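Uncharacterized protein (PDB 5J5K) binds lipid, holding palmitic acid inside a helical bundle, and is probably a constituent of the fungal cell wall recognised by host antibodies. Local coordinates at residues 48-53 and 114-119; 11-16 and 72-77; 25-30 and 87-92. All blocks are in the same frame, centred on the assembly; numbering follows the deposited sequence.

Interaction 1. Residues 48-53 and 114-119; sequences QQLESD and NALQSK. With PLM (palmitic acid), chain C.
Leu116 divides its two methyl groups between the facing helix and the fatty acid. CD2 reaches across to the other helix, 3.6 Å from Glu51 CG and 3.9 Å from Leu50 CG, and both of those side chains cross it at about a right angle. CD1 turns to the lipid and lies 3.6 Å from its carbon CA. Leu50 sets out neither toward nor away from Leu116, but with CG anti to the backbone N (chi1 172°) its end comes nearer, and its CD2 methyl lies 3.9 Å from fatty-acid carbon CD. This side is buried, hydrocarbon against hydrocarbon, and Leu50 also rests on Ile19 and Leu26 of helix 9-32.

The other side is partly exposed and polar, yet neither salt bridge nor hydrogen bond joins the segments there. Glu51 runs out extended beyond CG, with OE2 3.5 Å from Ala115 CB and OE1 3.5 Å from Lys119 CE. The Lys119 chain passes over it and bends at its last torsion (chi4 -63°), carrying the ammonium to a salt bridge with Asp55, one turn beyond Glu51 on helix 37-62; Glu51 OE1 stays 4.5 Å from Lys119 NZ, too far for a second one. Segments 48-53 and 114-119 run the same way, their axes 18° apart, a near-parallel helix pair of an all-helical bundle that encloses a fatty acid between its helices.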
loop_
_atom_site.group_PDB
_atom_site.type_symbol
_atom_site.label_atom_id
_atom_site.label_comp_id
_atom_site.label_asym_id
_atom_site.label_seq_id
_atom_site.Cartn_x
_atom_site.Cartn_y
_atom_site.Cartn_z
ATOM N N GLN A 48 -1.967 -10.564 -2.312
ATOM C CA GLN A 48 -0.712 -11.252 -1.971
ATOM C C GLN A 48 0.457 -10.816 -2.878
ATOM O O GLN A 48 1.613 -10.715 -2.424
ATOM C CB GLN A 48 -0.896 -12.772 -1.999
ATOM C CG GLN A 48 -1.778 -13.294 -0.843
ATOM C CD GLN A 48 -1.044 -13.284 0.495
ATOM O OE1 GLN A 48 -1.288 -12.436 1.368
ATOM N NE2 GLN A 48 -0.117 -14.208 0.642
ATOM N N GLN A 49 0.153 -10.547 -4.145
ATOM C CA GLN A 49 1.134 -9.960 -5.069
ATOM C C GLN A 49 1.557 -8.593 -4.562
ATOM O O GLN A 49 2.743 -8.252 -4.605
ATOM C CB GLN A 49 0.554 -9.854 -6.484
ATOM C CG GLN A 49 1.552 -9.431 -7.561
ATOM C CD GLN A 49 2.734 -10.368 -7.660
ATOM O OE1 GLN A 49 2.579 -11.526 -8.014
ATOM N NE2 GLN A 49 3.926 -9.870 -7.344
ATOM N N LEU A 50 0.593 -7.824 -4.060
ATOM C CA LEU A 50 0.856 -6.492 -3.518
ATOM C C LEU A 50 1.767 -6.579 -2.294
ATOM O O LEU A 50 2.744 -5.831 -2.203
ATOM C CB LEU A 50 -0.444 -5.769 -3.162
ATOM C CG LEU A 50 -0.350 -4.440 -2.414
ATOM C CD1 LEU A 50 0.520 -3.426 -3.208
ATOM C CD2 LEU A 50 -1.745 -3.884 -2.134
ATOM N N GLU A 51 1.473 -7.501 -1.376
ATOM C CA GLU A 51 2.354 -7.726 -0.226
ATOM C C GLU A 51 3.791 -8.030 -0.662
ATOM O O GLU A 51 4.750 -7.465 -0.130
ATOM C CB GLU A 51 1.843 -8.867 0.662
ATOM C CG GLU A 51 0.556 -8.547 1.455
ATOM C CD GLU A 51 0.252 -9.612 2.507
ATOM O OE1 GLU A 51 1.158 -10.398 2.846
ATOM O OE2 GLU A 51 -0.885 -9.663 3.007
ATOM N N SER A 52 3.932 -8.921 -1.631
ATOM C CA SER A 52 5.242 -9.303 -2.135
ATOM C C SER A 52 5.967 -8.105 -2.774
ATOM O O SER A 52 7.196 -7.928 -2.605
ATOM C CB SER A 52 5.086 -10.436 -3.157
ATOM O OG SER A 52 6.340 -10.883 -3.610
ATOM N N ASP A 53 5.214 -7.281 -3.498
ATOM C CA ASP A 53 5.806 -6.149 -4.209
ATOM C C ASP A 53 6.229 -5.028 -3.241
ATOM O O ASP A 53 7.226 -4.331 -3.472
ATOM C CB ASP A 53 4.859 -5.641 -5.318
ATOM C CG ASP A 53 4.740 -6.623 -6.491
ATOM O OD1 ASP A 53 5.685 -7.409 -6.734
ATOM O OD2 ASP A 53 3.707 -6.614 -7.187
ATOM N N ASN A 114 -3.970 -5.366 8.251
ATOM C CA ASN A 114 -2.877 -5.375 9.234
ATOM C C ASN A 114 -1.505 -5.686 8.590
ATOM O O ASN A 114 -0.503 -5.001 8.870
ATOM C CB ASN A 114 -3.202 -6.321 10.391
ATOM C CG ASN A 114 -4.275 -5.752 11.320
ATOM O OD1 ASN A 114 -4.155 -4.626 11.777
ATOM N ND2 ASN A 114 -5.325 -6.522 11.588
ATOM N N ALA A 115 -1.473 -6.676 7.699
ATOM C CA ALA A 115 -0.229 -7.073 7.027
ATOM C C ALA A 115 0.250 -5.954 6.110
ATOM O O ALA A 115 1.433 -5.606 6.103
ATOM C CB ALA A 115 -0.419 -8.378 6.232
ATOM N N LEU A 116 -0.673 -5.376 5.355
ATOM C CA LEU A 116 -0.336 -4.284 4.445
ATOM C C LEU A 116 0.124 -3.025 5.183
ATOM O O LEU A 116 1.053 -2.358 4.735
ATOM C CB LEU A 116 -1.509 -3.966 3.517
ATOM C CG LEU A 116 -1.769 -5.043 2.457
ATOM C CD1 LEU A 116 -3.104 -4.789 1.790
ATOM C CD2 LEU A 116 -0.632 -5.109 1.434
ATOM N N GLN A 117 -0.501 -2.693 6.311
ATOM C CA GLN A 117 -0.046 -1.532 7.060
ATOM C C GLN A 117 1.381 -1.747 7.597
ATOM O O GLN A 117 2.228 -0.850 7.477
ATOM C CB GLN A 117 -0.996 -1.163 8.204
ATOM C CG GLN A 117 -0.552 0.106 8.919
ATOM C CD GLN A 117 -1.500 0.591 9.995
ATOM O OE1 GLN A 117 -2.393 -0.131 10.446
ATOM N NE2 GLN A 117 -1.294 1.834 10.424
ATOM N N SER A 118 1.635 -2.911 8.193
ATOM C CA SER A 118 2.966 -3.250 8.677
ATOM C C SER A 118 4.025 -3.185 7.557
ATOM O O SER A 118 5.097 -2.565 7.726
ATOM C CB SER A 118 2.946 -4.626 9.374
ATOM O OG SER A 118 4.248 -5.002 9.762
ATOM N N LYS A 119 3.712 -3.771 6.403
ATOM C CA LYS A 119 4.653 -3.792 5.277
ATOM C C LYS A 119 4.876 -2.391 4.689
ATOM O O LYS A 119 6.011 -2.036 4.353
ATOM C CB LYS A 119 4.210 -4.801 4.204
ATOM C CG LYS A 119 4.302 -6.250 4.696
ATOM C CD LYS A 119 3.707 -7.263 3.734
ATOM C CE LYS A 119 3.754 -8.674 4.337
ATOM N NZ LYS A 119 5.146 -9.190 4.600
HETATM C C1 PLM C . -11.778 -9.323 -0.763
HETATM O O1 PLM C . -12.982 -9.658 -0.789
HETATM O O2 PLM C . -11.349 -8.546 -1.643
HETATM C C2 PLM C . -10.866 -9.838 0.315
HETATM C C3 PLM C . -9.431 -9.985 -0.191
HETATM C C4 PLM C . -8.612 -8.702 -0.302
HETATM C C5 PLM C . -8.809 -7.704 0.826
HETATM C C6 PLM C . -7.667 -6.699 0.851
HETATM C C7 PLM C . -7.968 -5.554 1.798
HETATM C C8 PLM C . -6.773 -4.612 1.887
HETATM C C9 PLM C . -6.850 -3.494 0.862
HETATM C CA PLM C . -5.798 -2.429 1.124
HETATM C CB PLM C . -5.683 -1.465 -0.047
HETATM C CC PLM C . -4.593 -0.422 0.181
HETATM C CD PLM C . -3.204 -1.043 0.099
HETATM C CE PLM C . -2.121 0.018 0.047
HETATM C CF PLM C . -0.712 -0.559 0.168
HETATM C CG PLM C . 0.352 0.543 0.123
#

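Interaction 2. Residues 11-16 and 72-77; sequences TILSDL and STSVTN
Ser72 O, on the helix whose Val75 packs against Ile12, Leu13 and Leu16, is gripped twice by one residue: Thr76 N bonds to it at 2.9 Å, as the helix requires, and Thr76 OG1 at 2.7 Å. The two donors arrive from opposite faces of the carbonyl plane, and the hydroxyl stands 38° out of it. That second bond ties the threonine back to its own helix, on the side turned away from segment 11-16 and towards helix 133-156, where Thr76 meets Asp135, Thr138 and Ile139.

The contact itself belongs to the all-helical bundle of this protein: helices 9-32 and 69-81 lie side by side, and their segments 11-16 and 72-77 run the same way, 12° apart, with axes 9.8 Å from each other. The contact is van der Waals throughout, mostly side chain on side chain, with one leucine methyl set against a peptide. Val75 is the central residue, touched by Ile12, Leu13 and Leu16. Its CG2 lies 4.0 Å from Ile12 CG2 and little further from Leu13 CD2, while CG1, anti to the backbone N (chi1 165°), faces Ile12 CG2 and the more distant Leu16 CD1. Ile12 and Leu16, one turn apart, continue inward to Leu127, Ile130 and Leu123 of helix 106-130, and Val75 reaches Leu127 too, which makes this a three-helix meeting.

Leu13 takes the outer flank. It spreads its two methyls over the backbone and CB of Ser74, whose hydroxyl is turned back to Ala70 O of its own helix and takes no part in the contact with Leu13. CD1 sits 3.8 Å from Ser74 CB, and CD2 presses against the peptide that follows, 3.4 Å from Ser74 O and 3.8 Å from Val75 N.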
loop_
_atom_site.group_PDB
_atom_site.type_symbol
_atom_site.label_atom_id
_atom_site.label_comp_id
_atom_site.label_asym_id
_atom_site.label_seq_id
_atom_site.Cartn_x
_atom_site.Cartn_y
_atom_site.Cartn_z
ATOM N N THR A 11 15.503 1.362 -9.624
ATOM C CA THR A 11 14.854 0.131 -9.174
ATOM C C THR A 11 13.727 0.425 -8.178
ATOM O O THR A 11 12.633 -0.128 -8.294
ATOM C CB THR A 11 15.884 -0.837 -8.555
ATOM O OG1 THR A 11 16.922 -1.089 -9.510
ATOM C CG2 THR A 11 15.233 -2.171 -8.164
ATOM N N ILE A 12 13.995 1.294 -7.208
ATOM C CA ILE A 12 12.970 1.705 -6.232
ATOM C C ILE A 12 11.780 2.358 -6.954
ATOM O O ILE A 12 10.623 2.067 -6.628
ATOM C CB ILE A 12 13.531 2.686 -5.163
ATOM C CG1 ILE A 12 14.622 2.016 -4.330
ATOM C CG2 ILE A 12 12.400 3.210 -4.238
ATOM C CD1 ILE A 12 15.434 2.978 -3.472
ATOM N N LEU A 13 12.065 3.230 -7.928
ATOM C CA LEU A 13 10.989 3.888 -8.691
ATOM C C LEU A 13 10.163 2.842 -9.466
ATOM O O LEU A 13 8.919 2.895 -9.475
ATOM C CB LEU A 13 11.541 4.967 -9.625
ATOM C CG LEU A 13 12.174 6.211 -8.972
ATOM C CD1 LEU A 13 12.824 7.115 -10.012
ATOM C CD2 LEU A 13 11.150 6.994 -8.200
ATOM N N SER A 14 10.852 1.878 -10.083
ATOM C CA SER A 14 10.164 0.800 -10.763
ATOM C C SER A 14 9.296 0.012 -9.767
ATOM O O SER A 14 8.139 -0.291 -10.056
ATOM C CB SER A 14 11.159 -0.123 -11.468
ATOM O OG SER A 14 10.468 -1.052 -12.283
ATOM N N ASP A 15 9.853 -0.286 -8.594
ATOM C CA ASP A 15 9.140 -1.040 -7.556
ATOM C C ASP A 15 7.875 -0.304 -7.113
ATOM O O ASP A 15 6.806 -0.910 -6.947
ATOM C CB ASP A 15 10.021 -1.244 -6.321
ATOM C CG ASP A 15 11.197 -2.153 -6.561
ATOM O OD1 ASP A 15 11.251 -2.840 -7.602
ATOM O OD2 ASP A 15 12.077 -2.200 -5.674
ATOM N N LEU A 16 8.001 1.002 -6.920
ATOM C CA LEU A 16 6.874 1.823 -6.472
ATOM C C LEU A 16 5.779 1.915 -7.536
ATOM O O LEU A 16 4.590 1.966 -7.197
ATOM C CB LEU A 16 7.346 3.212 -6.022
ATOM C CG LEU A 16 8.162 3.263 -4.726
ATOM C CD1 LEU A 16 8.747 4.646 -4.529
ATOM C CD2 LEU A 16 7.325 2.876 -3.484
ATOM N N SER A 72 16.201 11.506 -4.280
ATOM C CA SER A 72 15.325 11.648 -3.128
ATOM C C SER A 72 13.956 12.263 -3.512
ATOM O O SER A 72 12.913 11.786 -3.064
ATOM C CB SER A 72 16.007 12.476 -2.049
ATOM O OG SER A 72 15.229 12.541 -0.873
ATOM N N THR A 73 13.967 13.303 -4.346
ATOM C CA THR A 73 12.725 13.938 -4.806
ATOM C C THR A 73 11.870 12.954 -5.608
ATOM O O THR A 73 10.659 12.859 -5.396
ATOM C CB THR A 73 13.000 15.191 -5.664
ATOM O OG1 THR A 73 13.719 16.166 -4.887
ATOM C CG2 THR A 73 11.697 15.803 -6.157
ATOM N N SER A 74 12.500 12.221 -6.521
ATOM C CA SER A 74 11.780 11.243 -7.363
ATOM C C SER A 74 11.109 10.169 -6.543
ATOM O O SER A 74 9.935 9.854 -6.765
ATOM C CB SER A 74 12.735 10.579 -8.360
ATOM O OG SER A 74 13.158 11.529 -9.305
ATOM N N VAL A 75 11.861 9.607 -5.595
ATOM C CA VAL A 75 11.355 8.541 -4.722
ATOM C C VAL A 75 10.259 9.066 -3.783
ATOM O O VAL A 75 9.243 8.402 -3.574
ATOM C CB VAL A 75 12.518 7.889 -3.909
ATOM C CG1 VAL A 75 12.006 7.042 -2.751
ATOM C CG2 VAL A 75 13.401 7.075 -4.828
ATOM N N THR A 76 10.468 10.256 -3.229
ATOM C CA THR A 76 9.487 10.891 -2.339
ATOM C C THR A 76 8.164 11.131 -3.067
ATOM O O THR A 76 7.086 10.807 -2.544
ATOM C CB THR A 76 10.026 12.237 -1.815
ATOM O OG1 THR A 76 11.200 12.005 -1.026
ATOM C CG2 THR A 76 8.998 12.958 -0.990
ATOM N N ASN A 77 8.252 11.692 -4.276
ATOM C CA ASN A 77 7.047 11.972 -5.067
ATOM C C ASN A 77 6.338 10.706 -5.501
ATOM O O ASN A 77 5.114 10.687 -5.523
ATOM C CB ASN A 77 7.356 12.861 -6.271
ATOM C CG ASN A 77 7.631 14.293 -5.867
ATOM O OD1 ASN A 77 7.844 14.578 -4.686
ATOM N ND2 ASN A 77 7.610 15.203 -6.832
#

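Interaction 3. Residues 25-30 and 87-92; sequences TLTQHF and VTSLDA. With PLM (palmitic acid), chain C; MAN (alpha-D-mannopyranose), chain B.
The Phe30 ring lies between its own helix, the facing one and the lipid. One face carries Leu26 O, 3.3 Å above the plane and offset toward the rim. At its edge, near the plane, come Ala92 CB and the carboxyl group of palmitic acid, whose O2 is 3.4 Å from Phe30 CE1; Phe30 CZ touches the chain itself, 3.7 Å from fatty-acid carbon C9. Ser89 O approaches obliquely, 3.4 Å from Phe30 CD2.

Beside the ring, Ser89 OG gives a weak bond of 3.0 Å to Thr27 OG1, which is itself bonded to Ile23 O. With OG anti to the backbone N (chi1 -163°), the serine also reaches fatty-acid carbon CB, which places a hydroxyl against the lipid chain, among the apolar Leu26, Leu90 and Phe30 side chains. On the outer side of the same helix, Asp91 OD1 accepts from both O4 and O6 of the mannose, 2.6 Å each.

Segments 25-30 and 87-92, on helices 9-32 and 83-95, run the same way, their axes 8.9 Å apart at closest. Leu26 leans on Val46 of helix 37-62, and Leu90 on Ala149 and Ala153 of helix 133-156, which carries the mannosylation site Ser152.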
loop_
_atom_site.group_PDB
_atom_site.type_symbol
_atom_site.label_atom_id
_atom_site.label_comp_id
_atom_site.label_asym_id
_atom_site.label_seq_id
_atom_site.Cartn_x
_atom_site.Cartn_y
_atom_site.Cartn_z
ATOM N N THR A 25 -5.349 -2.273 -9.517
ATOM C CA THR A 25 -5.974 -3.548 -9.877
ATOM C C THR A 25 -6.850 -4.045 -8.722
ATOM O O THR A 25 -7.995 -4.450 -8.943
ATOM C CB THR A 25 -4.924 -4.596 -10.293
ATOM O OG1 THR A 25 -4.177 -4.077 -11.399
ATOM C CG2 THR A 25 -5.591 -5.937 -10.701
ATOM N N LEU A 26 -6.338 -3.972 -7.492
ATOM C CA LEU A 26 -7.101 -4.402 -6.330
ATOM C C LEU A 26 -8.403 -3.594 -6.187
ATOM O O LEU A 26 -9.461 -4.149 -5.887
ATOM C CB LEU A 26 -6.243 -4.301 -5.067
ATOM C CG LEU A 26 -6.655 -5.046 -3.809
ATOM C CD1 LEU A 26 -6.765 -6.551 -4.036
ATOM C CD2 LEU A 26 -5.644 -4.734 -2.680
ATOM N N THR A 27 -8.328 -2.287 -6.431
ATOM C CA THR A 27 -9.511 -1.415 -6.402
ATOM C C THR A 27 -10.581 -1.853 -7.407
ATOM O O THR A 27 -11.772 -1.858 -7.079
ATOM C CB THR A 27 -9.106 0.030 -6.663
ATOM O OG1 THR A 27 -8.181 0.430 -5.644
ATOM C CG2 THR A 27 -10.319 0.976 -6.673
ATOM N N GLN A 28 -10.159 -2.222 -8.619
ATOM C CA GLN A 28 -11.090 -2.755 -9.631
ATOM C C GLN A 28 -11.809 -4.004 -9.122
ATOM O O GLN A 28 -13.018 -4.163 -9.336
ATOM C CB GLN A 28 -10.370 -3.093 -10.946
ATOM C CG GLN A 28 -9.706 -1.908 -11.631
ATOM C CD GLN A 28 -9.054 -2.274 -12.967
ATOM O OE1 GLN A 28 -9.385 -3.295 -13.582
ATOM N NE2 GLN A 28 -8.133 -1.430 -13.423
ATOM N N HIS A 29 -11.063 -4.890 -8.458
ATOM C CA HIS A 29 -11.647 -6.089 -7.873
ATOM C C HIS A 29 -12.695 -5.718 -6.828
ATOM O O HIS A 29 -13.795 -6.259 -6.842
ATOM C CB HIS A 29 -10.573 -7.022 -7.269
ATOM C CG HIS A 29 -9.847 -7.848 -8.291
ATOM N ND1 HIS A 29 -10.191 -9.154 -8.577
ATOM C CD2 HIS A 29 -8.808 -7.550 -9.106
ATOM C CE1 HIS A 29 -9.397 -9.621 -9.525
ATOM N NE2 HIS A 29 -8.542 -8.671 -9.856
ATOM N N PHE A 30 -12.360 -4.789 -5.935
ATOM C CA PHE A 30 -13.313 -4.330 -4.928
ATOM C C PHE A 30 -14.589 -3.764 -5.556
ATOM O O PHE A 30 -15.692 -4.081 -5.127
ATOM C CB PHE A 30 -12.706 -3.240 -4.045
ATOM C CG PHE A 30 -11.502 -3.679 -3.260
ATOM C CD1 PHE A 30 -11.316 -5.016 -2.891
ATOM C CD2 PHE A 30 -10.568 -2.745 -2.853
ATOM C CE1 PHE A 30 -10.209 -5.400 -2.164
ATOM C CE2 PHE A 30 -9.462 -3.127 -2.114
ATOM C CZ PHE A 30 -9.286 -4.462 -1.771
ATOM N N VAL A 87 -5.962 5.557 -0.511
ATOM C CA VAL A 87 -7.214 6.011 0.071
ATOM C C VAL A 87 -8.399 5.527 -0.766
ATOM O O VAL A 87 -9.399 5.054 -0.219
ATOM C CB VAL A 87 -7.230 7.546 0.239
ATOM C CG1 VAL A 87 -8.610 8.049 0.644
ATOM C CG2 VAL A 87 -6.170 7.987 1.276
ATOM N N THR A 88 -8.278 5.620 -2.086
ATOM C CA THR A 88 -9.330 5.155 -2.994
ATOM C C THR A 88 -9.585 3.657 -2.821
ATOM O O THR A 88 -10.726 3.219 -2.750
ATOM C CB THR A 88 -8.952 5.473 -4.459
ATOM O OG1 THR A 88 -8.922 6.897 -4.635
ATOM C CG2 THR A 88 -9.947 4.864 -5.459
ATOM N N SER A 89 -8.506 2.889 -2.737
ATOM C CA SER A 89 -8.587 1.441 -2.574
ATOM C C SER A 89 -9.249 1.059 -1.241
ATOM O O SER A 89 -10.169 0.234 -1.223
ATOM C CB SER A 89 -7.196 0.807 -2.716
ATOM O OG SER A 89 -7.270 -0.598 -2.951
ATOM N N LEU A 90 -8.801 1.664 -0.141
ATOM C CA LEU A 90 -9.417 1.433 1.173
ATOM C C LEU A 90 -10.892 1.816 1.186
ATOM O O LEU A 90 -11.734 1.078 1.712
ATOM C CB LEU A 90 -8.679 2.199 2.260
ATOM C CG LEU A 90 -7.242 1.709 2.489
ATOM C CD1 LEU A 90 -6.494 2.738 3.307
ATOM C CD2 LEU A 90 -7.210 0.293 3.153
ATOM N N ASP A 91 -11.210 2.967 0.597
ATOM C CA ASP A 91 -12.612 3.372 0.451
ATOM C C ASP A 91 -13.442 2.328 -0.322
ATOM O O ASP A 91 -14.595 2.073 0.027
ATOM C CB ASP A 91 -12.713 4.748 -0.228
ATOM C CG ASP A 91 -12.246 5.895 0.679
ATOM O OD1 ASP A 91 -11.984 5.662 1.876
ATOM O OD2 ASP A 91 -12.152 7.044 0.200
ATOM N N ALA A 92 -12.855 1.737 -1.361
ATOM C CA ALA A 92 -13.559 0.784 -2.209
ATOM C C ALA A 92 -13.879 -0.520 -1.469
ATOM O O ALA A 92 -14.977 -1.070 -1.636
ATOM C CB ALA A 92 -12.750 0.501 -3.484
HETATM C C1 PLM C . -11.778 -9.323 -0.763
HETATM O O1 PLM C . -12.982 -9.658 -0.789
HETATM O O2 PLM C . -11.349 -8.546 -1.643
HETATM C C2 PLM C . -10.866 -9.838 0.315
HETATM C C3 PLM C . -9.431 -9.985 -0.191
HETATM C C4 PLM C . -8.612 -8.702 -0.302
HETATM C C5 PLM C . -8.809 -7.704 0.826
HETATM C C6 PLM C . -7.667 -6.699 0.851
HETATM C C7 PLM C . -7.968 -5.554 1.798
HETATM C C8 PLM C . -6.773 -4.612 1.887
HETATM C C9 PLM C . -6.850 -3.494 0.862
HETATM C CA PLM C . -5.798 -2.429 1.124
HETATM C CB PLM C . -5.683 -1.465 -0.047
HETATM C CC PLM C . -4.593 -0.422 0.181
HETATM C CD PLM C . -3.204 -1.043 0.099
HETATM C CE PLM C . -2.121 0.018 0.047
HETATM C CF PLM C . -0.712 -0.559 0.168
HETATM C CG PLM C . 0.352 0.543 0.123
HETATM C C1 MAN B . -11.556 6.417 7.448
HETATM C C2 MAN B . -13.044 6.531 7.088
HETATM C C3 MAN B . -13.471 5.452 6.102
HETATM C C4 MAN B . -12.512 5.447 4.921
HETATM C C5 MAN B . -11.088 5.244 5.437
HETATM C C6 MAN B . -10.050 5.140 4.320
HETATM O O2 MAN B . -13.260 7.787 6.496
HETATM O O3 MAN B . -14.790 5.675 5.651
HETATM O O4 MAN B . -12.846 4.432 4.011
HETATM O O5 MAN B . -10.772 6.343 6.271
HETATM O O6 MAN B . -10.030 6.307 3.538
#

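Palmitic acid joins interactions 1 and 3: both touch it, their centres are about 14 Å apart, and they meet directly where Leu50 CD2 comes 4.0 Å from Leu26 CD2. Interaction 3 lies beside the carboxyl end of the ligand and the middle of its chain, while interaction 1 contacts the chain alone. Interaction 2 shares helix 9-32 with interaction 3 but lies toward the other end of the bundle, its centre about 22 Å from that of interaction 3 and 18 Å from that of interaction 1; the Leu16 side chain stays about 8 Å from the lipid. Interaction 3 supplies Val87, Leu90 and Asp91 of the mannose pocket; the sugar is about 12 Å from Leu116's side chain.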